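Local coordinates for protein inositol-1,4,5-trisphosphate 5-phosphatase 1 (Schizosaccharomyces pombe, PDB 1I9Z) that removes the 5-phosphate from soluble and lipid inositol phosphates, including phosphatidylinositol 4,5-bisphosphate, through the magnesium-dependent catalytic domain described here, at residues K128-T133 with V149-D154; T158-I163 with H199-W204. One frame throughout, in Å; residues are numbered along the deposited sequence.

Interaction 1 of 2, residues K128-T133 with V149-D154; sequences KNVEGT and VAIRFD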
loop_
_atom_site.group_PDB
_atom_site.type_symbol
_atom_site.label_atom_id
_atom_site.label_comp_id
_atom_site.label_asym_id
_atom_site.label_seq_id
_atom_site.Cartn_x
_atom_site.Cartn_y
_atom_site.Cartn_z
ATOM N N LYS A 128 10.558 -12.647 -6.380
ATOM C CA LYS A 128 11.907 -12.374 -6.815
ATOM C C LYS A 128 12.172 -10.871 -6.939
ATOM O O LYS A 128 11.217 -10.073 -6.965
ATOM C CB LYS A 128 12.127 -13.032 -8.195
ATOM C CG LYS A 128 11.958 -14.589 -8.186
ATOM C CD LYS A 128 13.232 -15.281 -7.665
ATOM C CE LYS A 128 13.015 -16.810 -7.380
ATOM N NZ LYS A 128 12.278 -16.971 -6.037
ATOM N N ASN A 129 13.462 -10.509 -7.020
ATOM C CA ASN A 129 13.868 -9.111 -7.209
ATOM C C ASN A 129 13.296 -8.146 -6.145
ATOM O O ASN A 129 12.827 -7.007 -6.460
ATOM C CB ASN A 129 13.447 -8.651 -8.611
ATOM C CG ASN A 129 13.872 -9.657 -9.697
ATOM O OD1 ASN A 129 15.025 -10.070 -9.709
ATOM N ND2 ASN A 129 12.934 -10.064 -10.587
ATOM N N VAL A 130 13.363 -8.574 -4.884
ATOM C CA VAL A 130 12.901 -7.738 -3.812
ATOM C C VAL A 130 13.901 -6.588 -3.616
ATOM O O VAL A 130 15.119 -6.828 -3.446
ATOM C CB VAL A 130 12.812 -8.521 -2.490
ATOM C CG1 VAL A 130 12.336 -7.613 -1.412
ATOM C CG2 VAL A 130 11.895 -9.770 -2.614
ATOM N N GLU A 131 13.395 -5.339 -3.619
ATOM C CA GLU A 131 14.225 -4.170 -3.430
ATOM C C GLU A 131 13.573 -3.224 -2.470
ATOM O O GLU A 131 12.330 -3.216 -2.350
ATOM C CB GLU A 131 14.487 -3.446 -4.760
ATOM C CG GLU A 131 15.177 -4.415 -5.766
ATOM C CD GLU A 131 15.338 -3.846 -7.186
ATOM O OE1 GLU A 131 14.929 -2.719 -7.440
ATOM O OE2 GLU A 131 15.850 -4.563 -8.058
ATOM N N GLY A 132 14.379 -2.446 -1.755
ATOM C CA GLY A 132 13.762 -1.490 -0.849
ATOM C C GLY A 132 14.475 -0.167 -0.886
ATOM O O GLY A 132 15.666 -0.104 -1.277
ATOM N N THR A 133 13.761 0.894 -0.489
ATOM C CA THR A 133 14.412 2.194 -0.396
ATOM C C THR A 133 13.599 3.130 0.514
ATOM O O THR A 133 12.527 2.749 1.038
ATOM C CB THR A 133 14.612 2.814 -1.804
ATOM O OG1 THR A 133 15.491 3.947 -1.707
ATOM C CG2 THR A 133 13.263 3.242 -2.397
ATOM N N VAL A 149 8.845 4.860 3.165
ATOM C CA VAL A 149 9.626 3.604 3.088
ATOM C C VAL A 149 8.916 2.757 2.041
ATOM O O VAL A 149 7.672 2.628 2.068
ATOM C CB VAL A 149 9.604 2.841 4.443
ATOM C CG1 VAL A 149 10.391 1.514 4.303
ATOM C CG2 VAL A 149 10.242 3.740 5.513
ATOM N N ALA A 150 9.681 2.197 1.112
ATOM C CA ALA A 150 9.110 1.388 0.057
ATOM C C ALA A 150 9.845 0.045 -0.214
ATOM O O ALA A 150 11.092 -0.052 -0.090
ATOM C CB ALA A 150 9.045 2.253 -1.281
ATOM N N ILE A 151 9.049 -0.986 -0.483
ATOM C CA ILE A 151 9.580 -2.290 -0.869
ATOM C C ILE A 151 8.773 -2.770 -2.105
ATOM O O ILE A 151 7.539 -2.685 -2.122
ATOM C CB ILE A 151 9.425 -3.290 0.291
ATOM C CG1 ILE A 151 10.345 -2.820 1.462
ATOM C CG2 ILE A 151 9.823 -4.691 -0.217
ATOM C CD1 ILE A 151 9.952 -3.506 2.874
ATOM N N ARG A 152 9.478 -3.269 -3.119
ATOM C CA ARG A 152 8.851 -3.774 -4.327
ATOM C C ARG A 152 9.396 -5.184 -4.581
ATOM O O ARG A 152 10.413 -5.614 -3.996
ATOM C CB ARG A 152 9.139 -2.840 -5.514
ATOM C CG ARG A 152 10.679 -2.743 -5.989
ATOM C CD ARG A 152 11.161 -3.947 -6.844
ATOM N NE ARG A 152 10.338 -4.085 -8.056
ATOM C CZ ARG A 152 10.215 -5.189 -8.805
ATOM N NH1 ARG A 152 9.382 -5.164 -9.855
ATOM N NH2 ARG A 152 10.933 -6.296 -8.544
ATOM N N PHE A 153 8.677 -5.930 -5.414
ATOM C CA PHE A 153 9.108 -7.279 -5.727
ATOM C C PHE A 153 8.266 -7.798 -6.903
ATOM O O PHE A 153 7.199 -7.229 -7.255
ATOM C CB PHE A 153 8.976 -8.217 -4.487
ATOM C CG PHE A 153 7.578 -8.345 -3.911
ATOM C CD1 PHE A 153 6.693 -9.289 -4.409
ATOM C CD2 PHE A 153 7.145 -7.502 -2.875
ATOM C CE1 PHE A 153 5.385 -9.409 -3.896
ATOM C CE2 PHE A 153 5.847 -7.597 -2.338
ATOM C CZ PHE A 153 4.957 -8.545 -2.837
ATOM N N ASP A 154 8.738 -8.875 -7.514
ATOM C CA ASP A 154 7.938 -9.458 -8.586
ATOM C C ASP A 154 7.363 -10.711 -7.971
ATOM O O ASP A 154 8.044 -11.384 -7.174
ATOM C CB ASP A 154 8.821 -9.809 -9.788
ATOM C CG ASP A 154 9.349 -8.614 -10.430
ATOM O OD1 ASP A 154 8.520 -7.769 -10.801
ATOM O OD2 ASP A 154 10.573 -8.457 -10.568
#
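R152 reaches across the hairpin of strands 127-136 and 147-155 to the backbone of N129, its NH2 lying 2.9 Å from N129 O. The receiving carbonyl belongs to a beta bulge: the antiparallel register slips by one residue between the K128–D154 and E131–R152 pairs, and N129, with positive phi (55°), takes up the extra length. Asparagine tolerates that backbone shape, and its amide is used too, ND2 giving a bond of 2.9 Å to the anti lone pair of D154 OD2. R152 gets there by folding: chi1, chi2 and chi3 all lie near +60°, which bends the chain back along the hairpin toward D154, with its CD 4.0 Å from E131 CB on the partner strand. NH1 and NH2 form an end-on salt bridge with D154, one nitrogen to each oxygen, both approaching from above the carboxylate plane.

The apolar packing lies on the side facing the neighbouring sheet. V130 CG2 lies 3.8 Å from F153 CB and V130 CG1 4.0 Å from I151 CG2; V130 and F153 go on to touch L105, and I151 touches L115. The K128 end is looser and solvent-exposed; its NZ turns back to P125 O. E131, buried on the R152 side, pairs with R194.

D154 OD2 thus accepts from both N129 and R152, so side-chain bonds probably reinforce the bulge, beside the backbone bonds that flank it, and the paired charges probably stabilise the carboxylate as an anion.

Interaction 2 of 2, residues T158-I163 with H199-W204; sequences TGLCFI and HDYVVW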
loop_
_atom_site.group_PDB
_atom_site.type_symbol
_atom_site.label_atom_id
_atom_site.label_comp_id
_atom_site.label_asym_id
_atom_site.label_seq_id
_atom_site.Cartn_x
_atom_site.Cartn_y
_atom_site.Cartn_z
ATOM N N THR A 158 4.624 -10.591 -12.324
ATOM C CA THR A 158 3.822 -9.403 -12.055
ATOM C C THR A 158 4.592 -8.550 -11.042
ATOM O O THR A 158 5.015 -9.107 -10.032
ATOM C CB THR A 158 2.464 -9.837 -11.459
ATOM O OG1 THR A 158 1.720 -10.573 -12.469
ATOM C CG2 THR A 158 1.661 -8.587 -11.033
ATOM N N GLY A 159 4.733 -7.239 -11.281
ATOM C CA GLY A 159 5.495 -6.370 -10.365
ATOM C C GLY A 159 4.641 -5.611 -9.351
ATOM O O GLY A 159 3.635 -5.016 -9.748
ATOM N N LEU A 160 4.995 -5.685 -8.054
ATOM C CA LEU A 160 4.235 -4.972 -7.039
ATOM C C LEU A 160 5.113 -4.005 -6.255
ATOM O O LEU A 160 6.261 -4.313 -5.969
ATOM C CB LEU A 160 3.581 -5.973 -6.070
ATOM C CG LEU A 160 2.585 -6.966 -6.706
ATOM C CD1 LEU A 160 3.351 -8.288 -7.044
ATOM C CD2 LEU A 160 1.438 -7.197 -5.702
ATOM N N CYS A 161 4.580 -2.825 -5.924
ATOM C CA CYS A 161 5.358 -1.906 -5.150
ATOM C C CYS A 161 4.516 -1.380 -4.020
ATOM O O CYS A 161 3.385 -0.912 -4.251
ATOM C CB CYS A 161 5.885 -0.758 -6.012
ATOM S SG CYS A 161 6.821 0.516 -5.107
ATOM N N PHE A 162 5.050 -1.472 -2.791
ATOM C CA PHE A 162 4.379 -0.986 -1.612
ATOM C C PHE A 162 5.130 0.172 -0.955
ATOM O O PHE A 162 6.383 0.115 -0.730
ATOM C CB PHE A 162 4.191 -2.136 -0.594
ATOM C CG PHE A 162 3.323 -3.183 -1.106
ATOM C CD1 PHE A 162 3.861 -4.271 -1.809
ATOM C CD2 PHE A 162 1.912 -3.061 -0.949
ATOM C CE1 PHE A 162 3.025 -5.258 -2.346
ATOM C CE2 PHE A 162 1.075 -4.031 -1.479
ATOM C CZ PHE A 162 1.622 -5.119 -2.169
ATOM N N ILE A 163 4.372 1.226 -0.631
ATOM C CA ILE A 163 4.949 2.387 -0.016
ATOM C C ILE A 163 4.156 2.839 1.182
ATOM O O ILE A 163 2.933 2.987 1.081
ATOM C CB ILE A 163 4.971 3.597 -0.975
ATOM C CG1 ILE A 163 5.540 3.169 -2.327
ATOM C CG2 ILE A 163 5.756 4.760 -0.371
ATOM C CD1 ILE A 163 4.692 3.556 -3.457
ATOM N N HIS A 199 5.496 -0.552 -12.114
ATOM C CA HIS A 199 4.902 -1.752 -11.557
ATOM C C HIS A 199 3.454 -1.941 -12.002
ATOM O O HIS A 199 2.746 -0.947 -12.214
ATOM C CB HIS A 199 4.880 -1.649 -10.017
ATOM C CG HIS A 199 6.255 -1.588 -9.418
ATOM N ND1 HIS A 199 6.953 -0.416 -9.249
ATOM C CD2 HIS A 199 7.115 -2.585 -9.117
ATOM C CE1 HIS A 199 8.199 -0.690 -8.880
ATOM N NE2 HIS A 199 8.323 -2.004 -8.801
ATOM N N ASP A 200 3.009 -3.186 -12.067
ATOM C CA ASP A 200 1.595 -3.487 -12.366
ATOM C C ASP A 200 0.671 -2.976 -11.255
ATOM O O ASP A 200 -0.412 -2.432 -11.537
ATOM C CB ASP A 200 1.418 -4.990 -12.519
ATOM C CG ASP A 200 2.269 -5.511 -13.651
ATOM O OD1 ASP A 200 1.980 -5.125 -14.811
ATOM O OD2 ASP A 200 3.272 -6.198 -13.396
ATOM N N TYR A 201 1.088 -3.168 -9.994
ATOM C CA TYR A 201 0.287 -2.729 -8.852
ATOM C C TYR A 201 1.129 -1.903 -7.877
ATOM O O TYR A 201 2.265 -2.298 -7.544
ATOM C CB TYR A 201 -0.261 -3.963 -8.102
ATOM C CG TYR A 201 -0.980 -4.961 -8.976
ATOM C CD1 TYR A 201 -0.647 -6.305 -8.933
ATOM C CD2 TYR A 201 -2.050 -4.554 -9.803
ATOM C CE1 TYR A 201 -1.335 -7.262 -9.667
ATOM C CE2 TYR A 201 -2.753 -5.475 -10.550
ATOM C CZ TYR A 201 -2.401 -6.829 -10.487
ATOM O OH TYR A 201 -3.067 -7.760 -11.237
ATOM N N VAL A 202 0.590 -0.771 -7.399
ATOM C CA VAL A 202 1.303 0.043 -6.422
ATOM C C VAL A 202 0.293 0.362 -5.300
ATOM O O VAL A 202 -0.850 0.780 -5.607
ATOM C CB VAL A 202 1.746 1.408 -7.023
ATOM C CG1 VAL A 202 2.464 2.222 -5.926
ATOM C CG2 VAL A 202 2.656 1.221 -8.255
ATOM N N VAL A 203 0.672 0.207 -4.030
ATOM C CA VAL A 203 -0.255 0.562 -2.928
ATOM C C VAL A 203 0.565 1.516 -2.116
ATOM O O VAL A 203 1.716 1.197 -1.733
ATOM C CB VAL A 203 -0.690 -0.642 -2.035
ATOM C CG1 VAL A 203 -1.563 -0.132 -0.867
ATOM C CG2 VAL A 203 -1.505 -1.627 -2.868
ATOM N N TRP A 204 0.034 2.739 -1.928
ATOM C CA TRP A 204 0.787 3.773 -1.191
ATOM C C TRP A 204 -0.150 4.175 -0.058
ATOM O O TRP A 204 -1.299 4.551 -0.301
ATOM C CB TRP A 204 1.072 4.948 -2.096
ATOM C CG TRP A 204 1.959 6.007 -1.582
ATOM C CD1 TRP A 204 2.236 6.328 -0.277
ATOM C CD2 TRP A 204 2.677 6.949 -2.387
ATOM N NE1 TRP A 204 3.085 7.393 -0.236
ATOM C CE2 TRP A 204 3.357 7.795 -1.520
ATOM C CE3 TRP A 204 2.783 7.154 -3.769
ATOM C CZ2 TRP A 204 4.171 8.868 -1.982
ATOM C CZ3 TRP A 204 3.607 8.227 -4.224
ATOM C CH2 TRP A 204 4.275 9.051 -3.339
#
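A beta-alpha-beta crossover brings these segments together: strand 158-166 runs into helix 174-187, and the chain returns as strand 201-205, parallel to the first (8° between the short axes), within one of the two sheets of this DNase I-like phosphatase domain. C161 N bonds to Y201 O and C161 O receives V203 N, both at 2.9 Å, and I163 N continues the ladder to V203 O. At the entry to the strand a side chain takes over: D200 OD2 accepts G159 N at 2.8 Å through its anti lone pair. Aspartate suits the place because its short carboxylate can take up the N-H where strand 201-205 has not yet begun.

The imidazole of H199 lies over C161, whose CB sits 3.5 Å from the ring centroid, nearly on the normal, as a CH-pi contact. With SG anti to the backbone N (chi1 177°), the sulfur also remains over that face, 4.5 Å from the centroid. Cysteine is slim enough to slip beneath a flat ring, and both ring nitrogens have partners, ND1 with I196 O and NE2 with R152 NE. With the imidazole replaced by an alanine, C161 CB is likely to lose its ring cover and R152 NE its acceptor.

On the face shared by L160, Y201, F162 and V203, the ring of Y201 offers its edge to L160, while its hydroxyl bonds to N316 O. F162 CD2 packs 3.7 Å from V203 CB, the two side chains crossing at a slant; the compact branched valine suits a buried strand position.

I163 serves two neighbours on the other face. Its CD1 meets V202 CG1 at 3.6 Å, and its CG2 rides over the indole of W204, 3.9 Å from the centroid of the five-membered ring.

Interactions 1 and 2 are two strand pairs of one mixed sheet, ordered 127-136, 147-155, 158-166, 201-205, with centres 9 Å apart and the 147-155/158-166 pairing between them. There F153 O to L160 N and I151 O to F162 N are both 2.8 Å, probable hydrogen bonds. A side-chain hydrogen bond also crosses from one contact to the other, R152 NE to H199 NE2, while D154 OD1 packs 3.4 Å from G159 CA. Neither contact includes a residue of the inositol bisphosphate pocket; A169, G170 and Y171 of that pocket follow strand 158-166 in the chain, connecting this sheet to the ligand site.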